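Local coordinates for photoreceptor-histidine kinase BphP (Stigmatella aurantiaca DW4/3-1, PDB 6BAF), which probably senses red and far-red light through a bound bilin chromophore and relays the signal as a histidine kinase, at residues Pro38-Asn43 / Arg91-Ile96; Ala51-Phe56 / Val82-Asp87; Ile259-Asp264 / Glu295-Leu300. One frame throughout, in Å; residues are numbered along the deposited sequence.

Contact 1 of 3, residues Pro38-Asn43 / Arg91-Ile96; sequences PAVLGN and RFFDGI
Val40, Leu41 and Gly42, at the end of the short helix 37-41, pack on Arg91 and Phe93 of strand 90-100, a helix-on-sheet contact within the PAS fold. Neither its apolar nor its polar half holds a hydrogen bond between the segments. In the apolar half the far end of the Phe93 ring is wedged among the helix residues. Leu41 CD1 lies 3.6 Å from Phe93 CZ, and Val40 CG1, carried anti to the backbone N (chi1 177°), reaches Phe93 CE1 at 3.8 Å. Val40 O meets the same ring at its edge, in the ring plane, 3.6 Å from Phe93 CZ. Leu108 of the neighbouring strand 103-110 touches both Leu41 and Phe93, so the helix residue packs across two strands of the sheet.

In the polar half Arg91 reaches back over the helix end, its chain bent at chi2 and chi3. One guanidinium face is laid against the Leu41-Gly42 peptide, with Leu41 O 3.5 Å above the plane and Gly42 N 3.7 Å above it, both offset toward the rim. Val40 O stands obliquely beside the group, 3.5 Å from Arg91 NE and not hydrogen-bonded to it. At Gly42 the chain leaves the helix with a positive phi of 86°, Gly42 N still bonded to Pro38 O. A beta carbon there would come within 2.9 Å of Arg91 NH1 and crowd the preceding carbonyl, so glycine suits both turn and arginine. Leu41 O is buried without a hydrogen-bond partner, and the flat cation lying over it probably offsets part of that cost electrostatically.

Contact 2 of 3, residues Ala51-Phe56 / Val82-Asp87; sequences APLGHF and VVWRVD
Phe56 and Trp84 run alongside each other in the same sense, and the CB of Phe56 and the start of its ring both press on the Trp84 face. Phe56 CB sits over the six-membered ring of Trp84, 3.3 Å from its centroid, in a CH-pi contact. Beyond it the two rings run nearly parallel, planes at 18° and centroids 4.7 Å apart, but displaced so that little of one covers the other; the packing is tight, with Phe56 CG 3.2 Å from Trp84 CH2. Trp84 reaches this place with chi1 at -103°, away from a staggered value. On the face of Phe56 turned from Trp84, His55 ND1 stands 3.6 Å above the ring centre. Leu53 CD2 touches Trp84 CZ2 more loosely, at 4.3 Å.

Strand 80-85 is an outermost strand of the PAS sheet. Arg85 N donates to Phe56 O (2.9 Å, 135° at the hydrogen), fastening the loop before helix 59-69 to the strand. Were Trp84 replaced by an alanine, Phe56 CB and the ring beyond it would probably lose the flat surface they rest on, and a gap would open beside Leu53. Arg85 CG runs anti to the backbone N, and the chain, bent at chi3, carries the guanidinium away from Phe56 to a salt bridge with Asp90.

Contact 3 of 3, residues Ile259-Asp264 / Glu295-Leu300; sequences ISLMKD and EVMSSL
Helix 284-300 lies along a strand of the GAF domain's antiparallel sheet, with Ser298 at the centre of the contact. Its OG accepts a nearly straight hydrogen bond from Met262 N (3.0 Å, 166° at the hydrogen). The first torsion sets OG anti to the carbonyl carbon, beside the backbone N (chi1 -63°), where it also hydrogen-bonds to Gly294 O one turn back in the helix. One hydroxyl therefore satisfies a strand N-H and a helix carbonyl together. Ser298 is small enough to let the backbones close in: its CB lies 3.2 Å from Met262 O, and its OG 3.4 Å from Leu261 CA.

The short segments run nearly in the same direction, their axes 7.0 Å apart at closest and inclined at 26°, as a helix layered on a sheet in the GAF fold. Beside the serine, the Leu261 and Met297 side chains meet at a slant. Met297, extended from its backbone, sets SD against both methyls of Leu261, 3.8 Å from CD1 and 3.9 Å from CD2, and also touches Leu142, Cys143 and Val146 of helix 139-154. From the same helix segment Glu295 forms a salt bridge to Arg134 of the second subunit.

In the fold
Contacts 1 and 2 belong to one PAS unit and touch, their centres 9 Å apart. Strands 80-85 and 90-100 are neighbours in the sheet, with probable hydrogen bonds from Trp84 N to Arg91 O (2.8 Å) and from Phe93 N to Val82 O (2.9 Å). Asn43 OD1 packs on Trp84 CZ3 at 3.1 Å, linking the chain after helix 37-41 to the second contact. Contact 3 stands apart in the GAF domain, on the opposite side of the chain's centre, its centre about 33 Å from that of contact 1 and 38 Å from that of contact 2. Its Ser260 side chain is about 9 Å from the bilin, too far for direct contact.

Contact 1 of 3, residues Pro38-Asn43 / Arg91-Ile96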
loop_
_atom_site.group_PDB
_atom_site.type_symbol
_atom_site.label_atom_id
_atom_site.label_comp_id
_atom_site.label_asym_id
_atom_site.label_seq_id
_atom_site.Cartn_x
_atom_site.Cartn_y
_atom_site.Cartn_z
ATOM N N PRO A 38 -10.322 -21.470 24.539
ATOM C CA PRO A 38 -10.045 -22.911 24.306
ATOM C C PRO A 38 -10.185 -23.323 22.848
ATOM O O PRO A 38 -9.281 -23.960 22.286
ATOM C CB PRO A 38 -11.086 -23.609 25.193
ATOM C CG PRO A 38 -11.415 -22.594 26.276
ATOM C CD PRO A 38 -11.371 -21.272 25.572
ATOM N N ALA A 39 -11.302 -22.957 22.215
ATOM C CA ALA A 39 -11.490 -23.252 20.802
ATOM C C ALA A 39 -10.402 -22.622 19.940
ATOM O O ALA A 39 -9.892 -23.261 19.016
ATOM C CB ALA A 39 -12.866 -22.784 20.345
ATOM N N VAL A 40 -10.026 -21.378 20.209
ATOM C CA VAL A 40 -9.157 -20.680 19.261
ATOM C C VAL A 40 -7.685 -20.871 19.586
ATOM O O VAL A 40 -6.851 -20.987 18.681
ATOM C CB VAL A 40 -9.530 -19.192 19.246
ATOM C CG1 VAL A 40 -8.591 -18.421 18.325
ATOM C CG2 VAL A 40 -10.995 -19.033 18.891
ATOM N N LEU A 41 -7.345 -20.897 20.874
ATOM C CA LEU A 41 -5.964 -20.850 21.329
ATOM C C LEU A 41 -5.441 -22.189 21.848
ATOM O O LEU A 41 -4.224 -22.409 21.850
ATOM C CB LEU A 41 -5.843 -19.796 22.444
ATOM C CG LEU A 41 -5.152 -18.449 22.244
ATOM C CD1 LEU A 41 -5.226 -17.933 20.824
ATOM C CD2 LEU A 41 -5.641 -17.400 23.246
ATOM N N GLY A 42 -6.310 -23.078 22.303
ATOM C CA GLY A 42 -5.833 -24.263 22.980
ATOM C C GLY A 42 -5.591 -24.094 24.464
ATOM O O GLY A 42 -5.042 -25.006 25.083
ATOM N N ASN A 43 -5.986 -22.963 25.060
ATOM C CA ASN A 43 -5.883 -22.737 26.499
ATOM C C ASN A 43 -7.221 -22.275 27.060
ATOM O O ASN A 43 -8.077 -21.759 26.338
ATOM C CB ASN A 43 -4.827 -21.690 26.839
ATOM C CG ASN A 43 -3.443 -22.156 26.551
ATOM O OD1 ASN A 43 -2.851 -21.771 25.553
ATOM N ND2 ASN A 43 -2.915 -23.010 27.413
ATOM N N ARG A 91 0.437 -22.259 16.639
ATOM C CA ARG A 91 -0.683 -21.677 15.919
ATOM C C ARG A 91 -0.303 -20.248 15.536
ATOM O O ARG A 91 0.420 -19.562 16.272
ATOM C CB ARG A 91 -1.947 -21.705 16.763
ATOM C CG ARG A 91 -2.584 -23.074 16.957
ATOM C CD ARG A 91 -3.153 -23.085 18.333
ATOM N NE ARG A 91 -4.502 -23.630 18.472
ATOM C CZ ARG A 91 -4.790 -24.763 19.107
ATOM N NH1 ARG A 91 -3.811 -25.493 19.653
ATOM N NH2 ARG A 91 -6.059 -25.150 19.214
ATOM N N PHE A 92 -0.738 -19.814 14.366
ATOM C CA PHE A 92 -0.281 -18.550 13.811
ATOM C C PHE A 92 -1.441 -17.566 13.779
ATOM O O PHE A 92 -2.574 -17.937 13.443
ATOM C CB PHE A 92 0.324 -18.762 12.423
ATOM C CG PHE A 92 1.594 -19.559 12.459
ATOM C CD1 PHE A 92 1.558 -20.937 12.656
ATOM C CD2 PHE A 92 2.833 -18.926 12.329
ATOM C CE1 PHE A 92 2.732 -21.675 12.727
ATOM C CE2 PHE A 92 4.012 -19.657 12.386
ATOM C CZ PHE A 92 3.962 -21.039 12.588
ATOM N N PHE A 93 -1.157 -16.321 14.170
ATOM C CA PHE A 93 -2.189 -15.310 14.327
ATOM C C PHE A 93 -1.640 -13.982 13.856
ATOM O O PHE A 93 -0.448 -13.713 13.998
ATOM C CB PHE A 93 -2.638 -15.165 15.807
ATOM C CG PHE A 93 -3.255 -16.402 16.384
ATOM C CD1 PHE A 93 -4.612 -16.641 16.241
ATOM C CD2 PHE A 93 -2.475 -17.323 17.064
ATOM C CE1 PHE A 93 -5.190 -17.794 16.757
ATOM C CE2 PHE A 93 -3.033 -18.478 17.599
ATOM C CZ PHE A 93 -4.392 -18.718 17.452
ATOM N N ASP A 94 -2.521 -13.139 13.328
ATOM C CA ASP A 94 -2.256 -11.704 13.242
ATOM C C ASP A 94 -2.771 -11.048 14.511
ATOM O O ASP A 94 -3.945 -11.193 14.866
ATOM C CB ASP A 94 -2.928 -11.067 12.026
ATOM C CG ASP A 94 -2.384 -11.620 10.702
ATOM O OD1 ASP A 94 -1.133 -11.684 10.546
ATOM O OD2 ASP A 94 -3.219 -11.996 9.847
ATOM N N GLY A 95 -1.880 -10.335 15.200
ATOM C CA GLY A 95 -2.252 -9.549 16.347
ATOM C C GLY A 95 -2.497 -8.127 15.890
ATOM O O GLY A 95 -1.704 -7.548 15.140
ATOM N N ILE A 96 -3.614 -7.583 16.325
ATOM C CA ILE A 96 -3.885 -6.171 16.219
ATOM C C ILE A 96 -3.994 -5.654 17.648
ATOM O O ILE A 96 -4.917 -6.039 18.383
ATOM C CB ILE A 96 -5.166 -5.923 15.425
ATOM C CG1 ILE A 96 -5.049 -6.623 14.069
ATOM C CG2 ILE A 96 -5.425 -4.453 15.317
ATOM C CD1 ILE A 96 -6.391 -6.970 13.494
#

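Contact 2 of 3, residues Ala51-Phe56 / Val82-Asp87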
loop_
_atom_site.group_PDB
_atom_site.type_symbol
_atom_site.label_atom_id
_atom_site.label_comp_id
_atom_site.label_asym_id
_atom_site.label_seq_id
_atom_site.Cartn_x
_atom_site.Cartn_y
_atom_site.Cartn_z
ATOM N N ALA A 51 -1.339 -14.951 33.852
ATOM C CA ALA A 51 -0.089 -15.438 33.283
ATOM C C ALA A 51 0.538 -14.348 32.408
ATOM O O ALA A 51 -0.187 -13.550 31.798
ATOM C CB ALA A 51 -0.348 -16.694 32.442
ATOM N N PRO A 52 1.871 -14.293 32.329
ATOM C CA PRO A 52 2.516 -13.353 31.395
ATOM C C PRO A 52 2.397 -13.861 29.962
ATOM O O PRO A 52 2.496 -15.066 29.708
ATOM C CB PRO A 52 3.982 -13.340 31.855
ATOM C CG PRO A 52 4.197 -14.736 32.398
ATOM C CD PRO A 52 2.850 -15.197 32.975
ATOM N N LEU A 53 2.160 -12.934 29.031
ATOM C CA LEU A 53 1.990 -13.289 27.618
ATOM C C LEU A 53 3.111 -14.198 27.119
ATOM O O LEU A 53 2.860 -15.190 26.431
ATOM C CB LEU A 53 1.946 -12.013 26.771
ATOM C CG LEU A 53 1.155 -11.909 25.455
ATOM C CD1 LEU A 53 1.944 -11.143 24.403
ATOM C CD2 LEU A 53 0.652 -13.213 24.936
ATOM N N GLY A 54 4.358 -13.857 27.447
ATOM C CA GLY A 54 5.494 -14.580 26.914
ATOM C C GLY A 54 5.450 -16.077 27.158
ATOM O O GLY A 54 6.015 -16.851 26.385
ATOM N N HIS A 55 4.766 -16.507 28.215
ATOM C CA HIS A 55 4.686 -17.927 28.523
ATOM C C HIS A 55 4.070 -18.743 27.389
ATOM O O HIS A 55 4.327 -19.949 27.296
ATOM C CB HIS A 55 3.883 -18.107 29.821
ATOM C CG HIS A 55 3.638 -19.537 30.189
ATOM N ND1 HIS A 55 2.380 -20.109 30.160
ATOM C CD2 HIS A 55 4.485 -20.516 30.586
ATOM C CE1 HIS A 55 2.461 -21.379 30.523
ATOM N NE2 HIS A 55 3.725 -21.650 30.789
ATOM N N PHE A 56 3.252 -18.124 26.537
ATOM C CA PHE A 56 2.512 -18.811 25.483
ATOM C C PHE A 56 3.103 -18.595 24.083
ATOM O O PHE A 56 2.572 -19.140 23.109
ATOM C CB PHE A 56 1.052 -18.343 25.484
ATOM C CG PHE A 56 0.365 -18.467 26.825
ATOM C CD1 PHE A 56 -0.222 -19.679 27.219
ATOM C CD2 PHE A 56 0.275 -17.365 27.686
ATOM C CE1 PHE A 56 -0.871 -19.790 28.447
ATOM C CE2 PHE A 56 -0.377 -17.473 28.933
ATOM C CZ PHE A 56 -0.945 -18.681 29.314
ATOM N N VAL A 82 2.088 -13.194 15.793
ATOM C CA VAL A 82 1.932 -13.882 17.059
ATOM C C VAL A 82 1.918 -15.361 16.748
ATOM O O VAL A 82 1.066 -15.823 15.980
ATOM C CB VAL A 82 0.645 -13.461 17.790
ATOM C CG1 VAL A 82 0.430 -14.359 19.005
ATOM C CG2 VAL A 82 0.697 -11.958 18.165
ATOM N N VAL A 83 2.849 -16.104 17.334
ATOM C CA VAL A 83 2.907 -17.551 17.167
ATOM C C VAL A 83 2.653 -18.172 18.535
ATOM O O VAL A 83 3.481 -18.048 19.443
ATOM C CB VAL A 83 4.249 -18.004 16.579
ATOM C CG1 VAL A 83 4.296 -19.522 16.449
ATOM C CG2 VAL A 83 4.492 -17.288 15.218
ATOM N N TRP A 84 1.514 -18.826 18.686
ATOM C CA TRP A 84 1.105 -19.398 19.965
ATOM C C TRP A 84 1.540 -20.851 20.086
ATOM O O TRP A 84 0.942 -21.731 19.460
ATOM C CB TRP A 84 -0.406 -19.302 20.125
ATOM C CG TRP A 84 -0.717 -18.218 21.016
ATOM C CD1 TRP A 84 -0.641 -16.884 20.729
ATOM C CD2 TRP A 84 -1.167 -18.301 22.343
ATOM N NE1 TRP A 84 -1.003 -16.128 21.812
ATOM C CE2 TRP A 84 -1.346 -16.962 22.813
ATOM C CE3 TRP A 84 -1.458 -19.349 23.176
ATOM C CZ2 TRP A 84 -1.791 -16.657 24.074
ATOM C CZ3 TRP A 84 -1.898 -19.038 24.426
ATOM C CH2 TRP A 84 -2.062 -17.697 24.864
ATOM N N ARG A 85 2.526 -21.106 20.946
ATOM C CA ARG A 85 2.981 -22.464 21.249
ATOM C C ARG A 85 2.194 -22.986 22.442
ATOM O O ARG A 85 2.421 -22.565 23.578
ATOM C CB ARG A 85 4.480 -22.485 21.547
ATOM C CG ARG A 85 5.087 -23.899 21.635
ATOM C CD ARG A 85 6.556 -23.859 21.317
ATOM N NE ARG A 85 6.726 -23.939 19.869
ATOM C CZ ARG A 85 7.902 -23.941 19.235
ATOM N NH1 ARG A 85 9.041 -23.831 19.922
ATOM N NH2 ARG A 85 7.929 -24.013 17.902
ATOM N N VAL A 86 1.281 -23.915 22.202
ATOM C CA VAL A 86 0.451 -24.390 23.300
ATOM C C VAL A 86 0.917 -25.770 23.756
ATOM O O VAL A 86 1.385 -25.917 24.896
ATOM C CB VAL A 86 -1.049 -24.363 22.936
ATOM C CG1 VAL A 86 -1.312 -24.992 21.545
ATOM C CG2 VAL A 86 -1.868 -25.026 24.023
ATOM N N ASP A 87 0.837 -26.793 22.905
ATOM C CA ASP A 87 1.261 -28.085 23.457
ATOM C C ASP A 87 2.058 -29.096 22.609
ATOM O O ASP A 87 1.868 -30.290 22.798
ATOM C CB ASP A 87 0.014 -28.810 23.998
ATOM C CG ASP A 87 0.231 -29.383 25.408
ATOM O OD1 ASP A 87 -0.774 -29.567 26.141
ATOM O OD2 ASP A 87 1.407 -29.626 25.783
#

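Contact 3 of 3, residues Ile259-Asp264 / Glu295-Leu300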
loop_
_atom_site.group_PDB
_atom_site.type_symbol
_atom_site.label_atom_id
_atom_site.label_comp_id
_atom_site.label_asym_id
_atom_site.label_seq_id
_atom_site.Cartn_x
_atom_site.Cartn_y
_atom_site.Cartn_z
ATOM N N ILE A 259 -17.140 1.009 6.262
ATOM C CA ILE A 259 -15.971 1.858 6.375
ATOM C C ILE A 259 -16.467 3.289 6.417
ATOM O O ILE A 259 -17.291 3.688 5.587
ATOM C CB ILE A 259 -14.997 1.617 5.196
ATOM C CG1 ILE A 259 -14.463 0.192 5.299
ATOM C CG2 ILE A 259 -13.804 2.583 5.239
ATOM C CD1 ILE A 259 -14.059 -0.382 3.955
ATOM N N SER A 260 -15.962 4.071 7.371
ATOM C CA SER A 260 -16.386 5.456 7.520
ATOM C C SER A 260 -15.757 6.330 6.447
ATOM O O SER A 260 -14.571 6.204 6.146
ATOM C CB SER A 260 -15.981 5.998 8.893
ATOM O OG SER A 260 -16.379 5.101 9.938
ATOM N N LEU A 261 -16.538 7.255 5.906
ATOM C CA LEU A 261 -16.022 8.285 5.031
ATOM C C LEU A 261 -16.033 9.572 5.819
ATOM O O LEU A 261 -17.066 9.942 6.388
ATOM C CB LEU A 261 -16.864 8.397 3.765
ATOM C CG LEU A 261 -16.892 7.099 2.961
ATOM C CD1 LEU A 261 -17.817 7.209 1.771
ATOM C CD2 LEU A 261 -15.452 6.721 2.476
ATOM N N MET A 262 -14.891 10.244 5.874
ATOM C CA MET A 262 -14.728 11.426 6.703
ATOM C C MET A 262 -14.497 12.646 5.827
ATOM O O MET A 262 -13.847 12.562 4.781
ATOM C CB MET A 262 -13.562 11.233 7.666
ATOM C CG MET A 262 -13.729 10.022 8.606
ATOM S SD MET A 262 -15.052 10.324 9.857
ATOM C CE MET A 262 -14.322 11.691 10.784
ATOM N N LYS A 263 -15.049 13.780 6.237
ATOM C CA LYS A 263 -14.829 15.034 5.525
ATOM C C LYS A 263 -14.827 16.161 6.539
ATOM O O LYS A 263 -15.810 16.337 7.267
ATOM C CB LYS A 263 -15.887 15.271 4.453
ATOM C CG LYS A 263 -15.877 16.719 3.957
ATOM C CD LYS A 263 -16.656 16.873 2.662
ATOM C CE LYS A 263 -16.888 18.342 2.297
ATOM N NZ LYS A 263 -17.361 18.397 0.877
ATOM N N ASP A 264 -13.718 16.899 6.603
ATOM C CA ASP A 264 -13.548 17.970 7.589
ATOM C C ASP A 264 -13.721 17.450 9.019
ATOM O O ASP A 264 -14.346 18.101 9.857
ATOM C CB ASP A 264 -14.515 19.139 7.330
ATOM C CG ASP A 264 -14.330 19.796 5.937
ATOM O OD1 ASP A 264 -15.368 20.042 5.249
ATOM O OD2 ASP A 264 -13.162 20.075 5.540
ATOM N N GLU A 295 -9.889 5.840 3.187
ATOM C CA GLU A 295 -9.142 7.061 3.502
ATOM C C GLU A 295 -8.831 7.872 2.253
ATOM O O GLU A 295 -8.860 9.111 2.284
ATOM C CB GLU A 295 -7.842 6.712 4.215
ATOM C CG GLU A 295 -8.068 6.074 5.575
ATOM C CD GLU A 295 -6.870 6.248 6.512
ATOM O OE1 GLU A 295 -6.208 7.352 6.498
ATOM O OE2 GLU A 295 -6.631 5.273 7.287
ATOM N N VAL A 296 -8.452 7.208 1.157
ATOM C CA VAL A 296 -8.141 7.982 -0.048
ATOM C C VAL A 296 -9.388 8.705 -0.517
ATOM O O VAL A 296 -9.389 9.931 -0.682
ATOM C CB VAL A 296 -7.560 7.086 -1.155
ATOM C CG1 VAL A 296 -7.517 7.886 -2.478
ATOM C CG2 VAL A 296 -6.182 6.581 -0.737
ATOM N N MET A 297 -10.489 7.962 -0.679
ATOM C CA MET A 297 -11.766 8.604 -1.016
ATOM C C MET A 297 -12.106 9.723 -0.049
ATOM O O MET A 297 -12.519 10.811 -0.470
ATOM C CB MET A 297 -12.905 7.589 -1.035
ATOM C CG MET A 297 -14.261 8.298 -1.239
ATOM S SD MET A 297 -15.633 7.136 -1.353
ATOM C CE MET A 297 -16.936 8.271 -1.947
ATOM N N SER A 298 -11.898 9.503 1.261
ATOM C CA SER A 298 -12.208 10.587 2.195
ATOM C C SER A 298 -11.369 11.822 1.894
ATOM O O SER A 298 -11.865 12.957 1.990
ATOM C CB SER A 298 -12.011 10.148 3.655
ATOM O OG SER A 298 -12.911 9.080 3.977
ATOM N N SER A 299 -10.090 11.628 1.527
ATOM C CA SER A 299 -9.218 12.786 1.330
ATOM C C SER A 299 -9.569 13.518 0.041
ATOM O O SER A 299 -9.465 14.746 -0.009
ATOM C CB SER A 299 -7.744 12.359 1.356
ATOM O OG SER A 299 -7.447 11.521 0.236
ATOM N N LEU A 300 -10.072 12.794 -0.969
ATOM C CA LEU A 300 -10.579 13.351 -2.229
ATOM C C LEU A 300 -11.948 14.010 -2.130
ATOM O O LEU A 300 -12.391 14.590 -3.124
ATOM C CB LEU A 300 -10.706 12.266 -3.284
ATOM C CG LEU A 300 -9.399 11.635 -3.748
ATOM C CD1 LEU A 300 -9.693 10.596 -4.823
ATOM C CD2 LEU A 300 -8.445 12.709 -4.248
#